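Side-chain contacts in caprin-2 (Danio rerio, PDB 4OUS), which probably acts in canonical Wnt signalling, through a C1q domain that assembles as a trimer: residues Leu72-Glu77 / Leu100-Gly105; Leu29-Leu34 / Ser121-Thr126. The protein carries 1 engineered substitution. All coordinates share one frame; numbering follows the deposited sequence.

Contact 1: Leu72-Glu77 / Leu100-Gly105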
ATOM      1  N   LEU A  72       5.306   8.177  -9.635  1.00  5.51           N
ATOM      2  CA  LEU A  72       5.384   9.149  -8.552  1.00  5.77           C
ATOM      3  C   LEU A  72       6.577  10.053  -8.838  1.00  5.31           C
ATOM      4  O   LEU A  72       7.715   9.580  -8.913  1.00  6.68           O
ATOM      5  CB  LEU A  72       5.542   8.466  -7.197  1.00  6.38           C
ATOM      6  CG  LEU A  72       5.674   9.407  -5.995  1.00  7.47           C
ATOM      7  CD1 LEU A  72       4.358  10.072  -5.642  1.00  9.92           C
ATOM      8  CD2 LEU A  72       6.269   8.681  -4.780  1.00  9.24           C
ATOM      9  N   MET A  73       6.295  11.331  -9.041  1.00  5.92           N
ATOM     10  CA  MET A  73       7.276  12.334  -9.424  1.00  6.17           C
ATOM     11  C   MET A  73       7.672  13.190  -8.242  1.00  6.22           C
ATOM     12  O   MET A  73       6.823  13.550  -7.423  1.00  6.58           O
ATOM     13  CB  MET A  73       6.706  13.247 -10.509  1.00  6.77           C
ATOM     14  CG  MET A  73       6.090  12.529 -11.697  1.00  7.12           C
ATOM     15  SD  MET A  73       7.297  11.618 -12.695  1.00  7.56           S
ATOM     16  CE  MET A  73       8.303  12.962 -13.311  1.00  9.66           C
ATOM     17  N   ARG A  74       8.950  13.542  -8.168  1.00  6.57           N
ATOM     18  CA  ARG A  74       9.386  14.621  -7.295  1.00  6.56           C
ATOM     19  C   ARG A  74      10.048  15.644  -8.206  1.00  7.39           C
ATOM     20  O   ARG A  74      11.066  15.357  -8.847  1.00  7.58           O
ATOM     21  CB  ARG A  74      10.338  14.128  -6.202  1.00  7.67           C
ATOM     22  CG  ARG A  74      10.707  15.191  -5.177  1.00  9.50           C
ATOM     23  CD  ARG A  74      11.954  15.977  -5.565  1.00  9.97           C
ATOM     24  NE  ARG A  74      13.185  15.222  -5.360  1.00 10.38           N
ATOM     25  CZ  ARG A  74      13.959  14.744  -6.328  1.00  9.57           C
ATOM     26  NH1 ARG A  74      15.069  14.094  -6.003  1.00 12.03           N
ATOM     27  NH2 ARG A  74      13.639  14.905  -7.605  1.00 10.78           N
ATOM     28  N   ASN A  75       9.445  16.826  -8.272  1.00  8.20           N
ATOM     29  CA  ASN A  75       9.785  17.831  -9.278  1.00  9.23           C
ATOM     30  C   ASN A  75       9.690  17.173 -10.663  1.00  9.17           C
ATOM     31  O   ASN A  75       8.593  16.762 -11.043  1.00 11.84           O
ATOM     32  CB  ASN A  75      11.139  18.475  -8.962  1.00  9.38           C
ATOM     33  CG  ASN A  75      11.107  19.214  -7.629  1.00  9.37           C
ATOM     34  OD1 ASN A  75      10.041  19.654  -7.187  1.00 11.56           O
ATOM     35  ND2 ASN A  75      12.257  19.341  -6.982  1.00 13.12           N
ATOM     36  N   GLU A  76      10.783  17.036 -11.405  1.00  9.32           N
ATOM     37  CA  GLU A  76      10.703  16.448 -12.746  1.00  9.76           C
ATOM     38  C   GLU A  76      11.277  15.024 -12.820  1.00  9.71           C
ATOM     39  O   GLU A  76      11.505  14.499 -13.913  1.00 11.86           O
ATOM     40  CB  GLU A  76      11.428  17.355 -13.755  1.00 34.88           C
ATOM     41  CG  GLU A  76      12.937  17.392 -13.571  1.00 61.56           C
ATOM     42  CD  GLU A  76      13.569  18.727 -13.929  1.00 74.67           C
ATOM     43  OE1 GLU A  76      12.948  19.505 -14.680  1.00 75.12           O
ATOM     44  OE2 GLU A  76      14.687  19.000 -13.440  1.00 81.70           O
ATOM     45  N   GLU A  77      11.482  14.392 -11.668  1.00  8.24           N
ATOM     46  CA  GLU A  77      12.141  13.092 -11.604  1.00  7.68           C
ATOM     47  C   GLU A  77      11.196  11.966 -11.194  1.00  6.80           C
ATOM     48  O   GLU A  77      10.445  12.102 -10.225  1.00  7.21           O
ATOM     49  CB  GLU A  77      13.305  13.161 -10.613  1.00  8.95           C
ATOM     50  CG  GLU A  77      14.124  11.892 -10.517  1.00 12.35           C
ATOM     51  CD  GLU A  77      15.275  11.996  -9.531  1.00 14.32           C
ATOM     52  OE1 GLU A  77      15.463  13.073  -8.924  1.00 15.28           O
ATOM     53  OE2 GLU A  77      15.992  10.985  -9.355  1.00 19.72           O
ATOM     54  N   LEU A 100      10.385   9.685   1.078  1.00  7.32           N
ATOM     55  CA  LEU A 100      11.270  10.609   0.382  1.00  8.07           C
ATOM     56  C   LEU A 100      11.758  11.723   1.280  1.00  8.01           C
ATOM     57  O   LEU A 100      11.001  12.264   2.085  1.00  9.09           O
ATOM     58  CB  LEU A 100      10.561  11.239  -0.812  1.00  8.60           C
ATOM     59  CG  LEU A 100       9.979  10.304  -1.870  1.00  8.72           C
ATOM     60  CD1 LEU A 100       9.288  11.126  -2.943  1.00 11.17           C
ATOM     61  CD2 LEU A 100      11.054   9.413  -2.474  1.00 10.57           C
ATOM     62  N   GLN A 101      13.026  12.080   1.103  1.00  9.08           N
ATOM     63  CA  GLN A 101      13.594  13.277   1.695  1.00  8.98           C
ATOM     64  C   GLN A 101      13.256  14.456   0.799  1.00  9.00           C
ATOM     65  O   GLN A 101      13.721  14.518  -0.339  1.00 12.08           O
ATOM     66  CB  GLN A 101      15.109  13.136   1.843  1.00 12.03           C
ATOM     67  CG  GLN A 101      15.798  14.368   2.396  1.00 18.77           C
ATOM     68  CD  GLN A 101      15.447  14.619   3.844  1.00 20.97           C
ATOM     69  OE1 GLN A 101      15.507  13.712   4.676  1.00 28.09           O
ATOM     70  NE2 GLN A 101      15.068  15.852   4.156  1.00 20.84           N
ATOM     71  N   LEU A 102      12.453  15.385   1.303  1.00  8.02           N
ATOM     72  CA  LEU A 102      12.052  16.551   0.526  1.00  8.20           C
ATOM     73  C   LEU A 102      12.662  17.816   1.098  1.00  8.72           C
ATOM     74  O   LEU A 102      12.946  17.901   2.292  1.00 10.19           O
ATOM     75  CB  LEU A 102      10.533  16.698   0.495  1.00  7.68           C
ATOM     76  CG  LEU A 102       9.727  15.532  -0.072  1.00  7.93           C
ATOM     77  CD1 LEU A 102       8.251  15.877  -0.025  1.00  8.87           C
ATOM     78  CD2 LEU A 102      10.159  15.196  -1.487  1.00  9.06           C
ATOM     79  N   PHE A 103      12.844  18.800   0.226  1.00  9.02           N
ATOM     80  CA  PHE A 103      13.230  20.141   0.629  1.00  9.24           C
ATOM     81  C   PHE A 103      12.052  21.063   0.444  1.00 10.02           C
ATOM     82  O   PHE A 103      11.228  20.841  -0.444  1.00 10.52           O
ATOM     83  CB  PHE A 103      14.418  20.630  -0.185  1.00 10.71           C
ATOM     84  CG  PHE A 103      15.663  19.855   0.068  1.00 11.38           C
ATOM     85  CD1 PHE A 103      16.583  20.299   1.002  1.00 14.93           C
ATOM     86  CD2 PHE A 103      15.911  18.672  -0.609  1.00 12.50           C
ATOM     87  CE1 PHE A 103      17.737  19.582   1.251  1.00 17.48           C
ATOM     88  CE2 PHE A 103      17.063  17.951  -0.366  1.00 16.89           C
ATOM     89  CZ  PHE A 103      17.977  18.407   0.567  1.00 19.00           C
ATOM     90  N   GLN A 104      11.965  22.091   1.280  1.00 10.57           N
ATOM     91  CA  GLN A 104      10.878  23.050   1.169  1.00 11.12           C
ATOM     92  C   GLN A 104      10.755  23.536  -0.271  1.00 10.11           C
ATOM     93  O   GLN A 104      11.745  23.918  -0.900  1.00 12.33           O
ATOM     94  CB  GLN A 104      11.091  24.227   2.119  1.00 13.17           C
ATOM     95  CG  GLN A 104       9.929  25.208   2.111  1.00 16.40           C
ATOM     96  CD  GLN A 104      10.087  26.318   3.127  1.00 25.21           C
ATOM     97  OE1 GLN A 104      10.949  26.255   4.002  1.00 31.45           O
ATOM     98  NE2 GLN A 104       9.246  27.341   3.018  1.00 28.85           N
ATOM     99  N   GLY A 105       9.540  23.484  -0.797  1.00 10.27           N
ATOM    100  CA  GLY A 105       9.285  23.916  -2.159  1.00 10.56           C
ATOM    101  C   GLY A 105       9.235  22.787  -3.174  1.00 10.21           C
ATOM    102  O   GLY A 105       8.682  22.962  -4.259  1.00 11.84           O
TER
HETATM  103  O   HOH W   1      13.436  13.476  -2.879  0.72 17.50           O
HETATM  104  O   HOH W   2      13.840  16.144  -2.677  1.00 31.47           O
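Leu-72 meets Leu-100 across the interior. Its CD2 lies 4.3 Å from Leu-100 CD1, a loose apolar touch. Arg-74 makes the closer contact. Its CG lies 3.7 Å from Leu-102 CD2, and the two side chains run past each other in opposite directions. The C1q domain is a jelly-roll sandwich of two antiparallel sheets. Strand 68-74 belongs to one sheet and strand 93-102 to the other, so this pair joins the two layers. Val-108, Phe-57 and Phe-55 continue the apolar packing. The only polar link between the segments is indirect: two waters share the single N-H of Arg-74 NE, and each donates to Gln-101 O. Asn-75 follows in a type II' turn from Arg-74 to Glu-77, and its amide bonds to Asp-106 and Gln-107 N. At Glu-77 the arginine chain, bent at chi2 and chi3, brings its guanidinium back to the far side of the turn. An end-on salt bridge forms there, within the segment and not across the contact. NH1 (3.1 Å) and NH2 (2.9 Å) converge on Glu-77 OE1 from the same face of the carboxylate. Both bonds are bent, with N-H...O angles of 137° and 148°. OE1 lies in the guanidinium plane, which fixes the rotation of the group.

Contact 2: Leu29-Leu34 / Ser121-Thr126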
ATOM      1  N   LEU A  29     -11.144  15.247  -4.960  1.00  7.74           N
ATOM      2  CA  LEU A  29     -11.717  15.063  -3.640  1.00  7.77           C
ATOM      3  C   LEU A  29     -10.626  14.903  -2.595  1.00  6.96           C
ATOM      4  O   LEU A  29      -9.625  14.217  -2.833  1.00  7.88           O
ATOM      5  CB  LEU A  29     -12.644  13.846  -3.649  1.00  8.20           C
ATOM      6  CG  LEU A  29     -13.417  13.575  -2.360  1.00  9.32           C
ATOM      7  CD1 LEU A  29     -14.788  13.023  -2.695  1.00 10.69           C
ATOM      8  CD2 LEU A  29     -12.670  12.611  -1.453  1.00 10.35           C
ATOM      9  N   LEU A  30     -10.831  15.523  -1.435  1.00  8.02           N
ATOM     10  CA  LEU A  30      -9.921  15.375  -0.308  1.00  7.55           C
ATOM     11  C   LEU A  30     -10.657  14.928   0.947  1.00  7.52           C
ATOM     12  O   LEU A  30     -11.701  15.491   1.299  1.00  8.36           O
ATOM     13  CB  LEU A  30      -9.191  16.690  -0.025  1.00  8.22           C
ATOM     14  CG  LEU A  30      -8.049  17.050  -0.971  1.00  8.55           C
ATOM     15  CD1 LEU A  30      -7.734  18.529  -0.892  1.00  9.90           C
ATOM     16  CD2 LEU A  30      -6.813  16.233  -0.623  1.00 10.12           C
ATOM     17  N   HIS A  31     -10.108  13.927   1.627  1.00  7.91           N
ATOM     18  CA  HIS A  31     -10.561  13.589   2.968  1.00  7.51           C
ATOM     19  C   HIS A  31      -9.832  14.410   4.016  1.00  8.07           C
ATOM     20  O   HIS A  31     -10.388  14.694   5.079  1.00 10.98           O
ATOM     21  CB  HIS A  31     -10.355  12.106   3.255  1.00  8.73           C
ATOM     22  CG  HIS A  31     -11.276  11.216   2.486  1.00 10.04           C
ATOM     23  ND1 HIS A  31     -10.822  10.251   1.613  1.00 14.80           N
ATOM     24  CD2 HIS A  31     -12.627  11.141   2.459  1.00 13.78           C
ATOM     25  CE1 HIS A  31     -11.853   9.621   1.080  1.00 16.72           C
ATOM     26  NE2 HIS A  31     -12.960  10.138   1.579  1.00 15.46           N
ATOM     27  N   THR A  32      -8.564  14.732   3.758  0.51  8.63           N
ATOM     28  CA  THR A  32      -7.755  15.547   4.662  0.51  7.90           C
ATOM     29  C   THR A  32      -6.765  16.372   3.859  0.51  7.25           C
ATOM     30  O   THR A  32      -6.309  15.947   2.798  0.51  6.88           O
ATOM     31  CB  THR A  32      -6.954  14.701   5.691  0.51 16.25           C
ATOM     32  OG1 THR A  32      -6.228  13.669   5.011  0.51 14.65           O
ATOM     33  CG2 THR A  32      -7.858  14.079   6.746  0.51 14.50           C
ATOM     34  N   ASN A  33      -6.425  17.547   4.379  1.00  7.14           N
ATOM     35  CA  ASN A  33      -5.397  18.389   3.785  1.00  6.86           C
ATOM     36  C   ASN A  33      -4.772  19.259   4.876  1.00  7.35           C
ATOM     37  O   ASN A  33      -4.738  20.487   4.778  1.00  7.60           O
ATOM     38  CB  ASN A  33      -5.972  19.236   2.642  1.00  7.87           C
ATOM     39  CG  ASN A  33      -4.899  19.773   1.694  1.00  7.49           C
ATOM     40  OD1 ASN A  33      -3.733  19.377   1.741  1.00  8.29           O
ATOM     41  ND2 ASN A  33      -5.302  20.685   0.819  1.00  9.93           N
ATOM     42  N   LEU A  34      -4.301  18.599   5.929  1.00  7.72           N
ATOM     43  CA  LEU A  34      -3.606  19.268   7.026  1.00  8.37           C
ATOM     44  C   LEU A  34      -2.364  19.952   6.489  1.00  7.85           C
ATOM     45  O   LEU A  34      -1.529  19.315   5.839  1.00  8.21           O
ATOM     46  CB  LEU A  34      -3.222  18.275   8.122  1.00  9.36           C
ATOM     47  CG  LEU A  34      -4.361  17.534   8.812  1.00 11.68           C
ATOM     48  CD1 LEU A  34      -3.803  16.505   9.777  1.00 15.22           C
ATOM     49  CD2 LEU A  34      -5.284  18.502   9.542  1.00 16.18           C
ATOM     50  N   SER A 121     -17.639   7.871  -7.330  1.00  9.40           N
ATOM     51  CA  SER A 121     -17.919   8.262  -5.959  1.00  9.88           C
ATOM     52  C   SER A 121     -17.469   7.225  -4.932  1.00  9.80           C
ATOM     53  O   SER A 121     -17.456   7.525  -3.744  1.00 10.98           O
ATOM     54  CB  SER A 121     -19.414   8.540  -5.781  1.00 11.85           C
ATOM     55  OG  SER A 121     -20.170   7.358  -5.966  1.00 17.29           O
ATOM     56  N   TRP A 122     -17.106   6.013  -5.358  1.00  8.80           N
ATOM     57  CA  TRP A 122     -16.606   5.034  -4.389  1.00  8.63           C
ATOM     58  C   TRP A 122     -15.091   5.142  -4.169  1.00  7.78           C
ATOM     59  O   TRP A 122     -14.541   4.417  -3.345  1.00  8.13           O
ATOM     60  CB  TRP A 122     -17.008   3.606  -4.774  1.00  9.41           C
ATOM     61  CG  TRP A 122     -18.263   3.160  -4.053  1.00  9.89           C
ATOM     62  CD1 TRP A 122     -19.170   3.959  -3.418  1.00 11.13           C
ATOM     63  CD2 TRP A 122     -18.732   1.813  -3.886  1.00  9.86           C
ATOM     64  NE1 TRP A 122     -20.181   3.195  -2.876  1.00 12.47           N
ATOM     65  CE2 TRP A 122     -19.931   1.874  -3.147  1.00 12.27           C
ATOM     66  CE3 TRP A 122     -18.255   0.562  -4.292  1.00 11.71           C
ATOM     67  CZ2 TRP A 122     -20.656   0.731  -2.807  1.00 13.00           C
ATOM     68  CZ3 TRP A 122     -18.979  -0.568  -3.955  1.00 12.66           C
ATOM     69  CH2 TRP A 122     -20.161  -0.477  -3.219  1.00 13.92           C
ATOM     70  N   LYS A 123     -14.438   6.043  -4.899  0.51  7.07           N
ATOM     71  CA  LYS A 123     -13.081   6.474  -4.567  0.51  6.41           C
ATOM     72  C   LYS A 123     -12.076   5.310  -4.564  0.51  6.22           C
ATOM     73  O   LYS A 123     -11.446   4.995  -3.549  0.51  6.44           O
ATOM     74  CB  LYS A 123     -13.102   7.213  -3.222  0.51  7.47           C
ATOM     75  CG  LYS A 123     -13.993   8.462  -3.270  0.51  7.59           C
ATOM     76  CD  LYS A 123     -14.275   9.053  -1.892  0.51  8.99           C
ATOM     77  CE  LYS A 123     -15.488   8.419  -1.223  0.51 10.30           C
ATOM     78  NZ  LYS A 123     -16.756   9.052  -1.683  0.51 12.16           N
ATOM     79  N   TYR A 124     -11.935   4.682  -5.729  1.00  6.42           N
ATOM     80  CA  TYR A 124     -10.945   3.628  -5.944  1.00  6.12           C
ATOM     81  C   TYR A 124      -9.533   4.174  -6.140  1.00  5.45           C
ATOM     82  O   TYR A 124      -8.554   3.531  -5.755  1.00  7.32           O
ATOM     83  CB  TYR A 124     -11.307   2.797  -7.174  1.00  7.03           C
ATOM     84  CG  TYR A 124     -12.580   2.016  -7.047  1.00  6.44           C
ATOM     85  CD1 TYR A 124     -12.578   0.748  -6.493  1.00  6.81           C
ATOM     86  CD2 TYR A 124     -13.790   2.534  -7.497  1.00  7.84           C
ATOM     87  CE1 TYR A 124     -13.740   0.013  -6.379  1.00  8.00           C
ATOM     88  CE2 TYR A 124     -14.962   1.803  -7.384  1.00  8.50           C
ATOM     89  CZ  TYR A 124     -14.921   0.543  -6.828  1.00  6.95           C
ATOM     90  OH  TYR A 124     -16.060  -0.213  -6.698  1.00  9.92           O
ATOM     91  N   SER A 125      -9.433   5.343  -6.767  1.00  5.63           N
ATOM     92  CA  SER A 125      -8.160   5.897  -7.207  1.00  5.35           C
ATOM     93  C   SER A 125      -7.747   7.026  -6.287  1.00  5.21           C
ATOM     94  O   SER A 125      -8.415   8.069  -6.235  1.00  5.99           O
ATOM     95  CB  SER A 125      -8.274   6.370  -8.657  1.00  5.79           C
ATOM     96  OG  SER A 125      -8.517   5.255  -9.507  1.00  6.22           O
ATOM     97  N   THR A 126      -6.661   6.801  -5.552  1.00  5.27           N
ATOM     98  CA  THR A 126      -6.299   7.593  -4.388  1.00  5.72           C
ATOM     99  C   THR A 126      -4.810   7.928  -4.360  1.00  4.81           C
ATOM    100  O   THR A 126      -3.975   7.225  -4.941  1.00  5.60           O
ATOM    101  CB  THR A 126      -6.618   6.829  -3.107  1.00  5.98           C
ATOM    102  OG1 THR A 126      -5.879   5.603  -3.152  1.00  6.76           O
ATOM    103  CG2 THR A 126      -8.112   6.542  -2.979  1.00  7.28           C
TER
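Leu-29 and Lys-123 have the nearest CA atoms across the two segments, 8.7 Å apart, too far for a direct strand pair. Segment 29-34 turns a corner at His-31. Segment 121-126 is mostly loop and runs into strand 125-134. In that loop the backbone of Lys-123 takes a left-handed conformation, with phi and psi both near 60°. Strand 7-12 lies between strands 29-34 and 125-134 in the sheet, and pairs with both. The lysine therefore bridges over it, and its side chain also touches Ala-11. In the five-strand sheet of the C1q jelly roll, the contact runs from the edge strand, across 7-12, to the loop before the central strand. The third subunit packs here too: Trp-122 makes an edge-to-face stack with His-113 of that subunit, and the Lys-123 backbone makes hydrogen bonds with it. Lys-123 is modelled in two conformers. Its side-chain contacts hold for one of them and are less certain. Its CD does most of the touching. Leu-29 CD2 lies 3.9 Å from Lys-123 CD, and the two side chains cross at about a right angle. The same CD sits obliquely against the NE2 and CE1 side of the His-31 ring, 3.9 Å from each atom. Leu-29 CD2 sits over the centre of one face of that ring, 3.9 Å above its plane. The lysine chain bends at chi3 (-87°) and again at chi4, which folds the ammonium back toward its own loop. There, in this conformer, NZ donates to Ser-121 O at 2.7 Å, with a C=O...N angle of 153°. NZ stays 5.1 Å from His-31 NE2, and its positive charge would probably disfavour protonation of the imidazole.

In the fold
Contact 1 is mostly buried, and contact 2 lies at the surface. They sit on opposite sides of the chain's centre, with their own centres about 21 Å apart. Both reach the five-strand sheet, at its two outermost strands within the chain, 93-102 and 29-34. Contact 1 joins that sheet to the other layer of the sandwich. Contact 2 stays within it and spans the strand between its partners. Two leucine pairings, one with leucine and one with the aliphatic part of an arginine, carry contact 1; waters join its polar end. A lysine chain against a leucine and a histidine carries contact 2. Contact 2 faces the third subunit. In contact 1, Leu-100 packs on His-31 of the second subunit, that subunit's copy of a contact 2 residue.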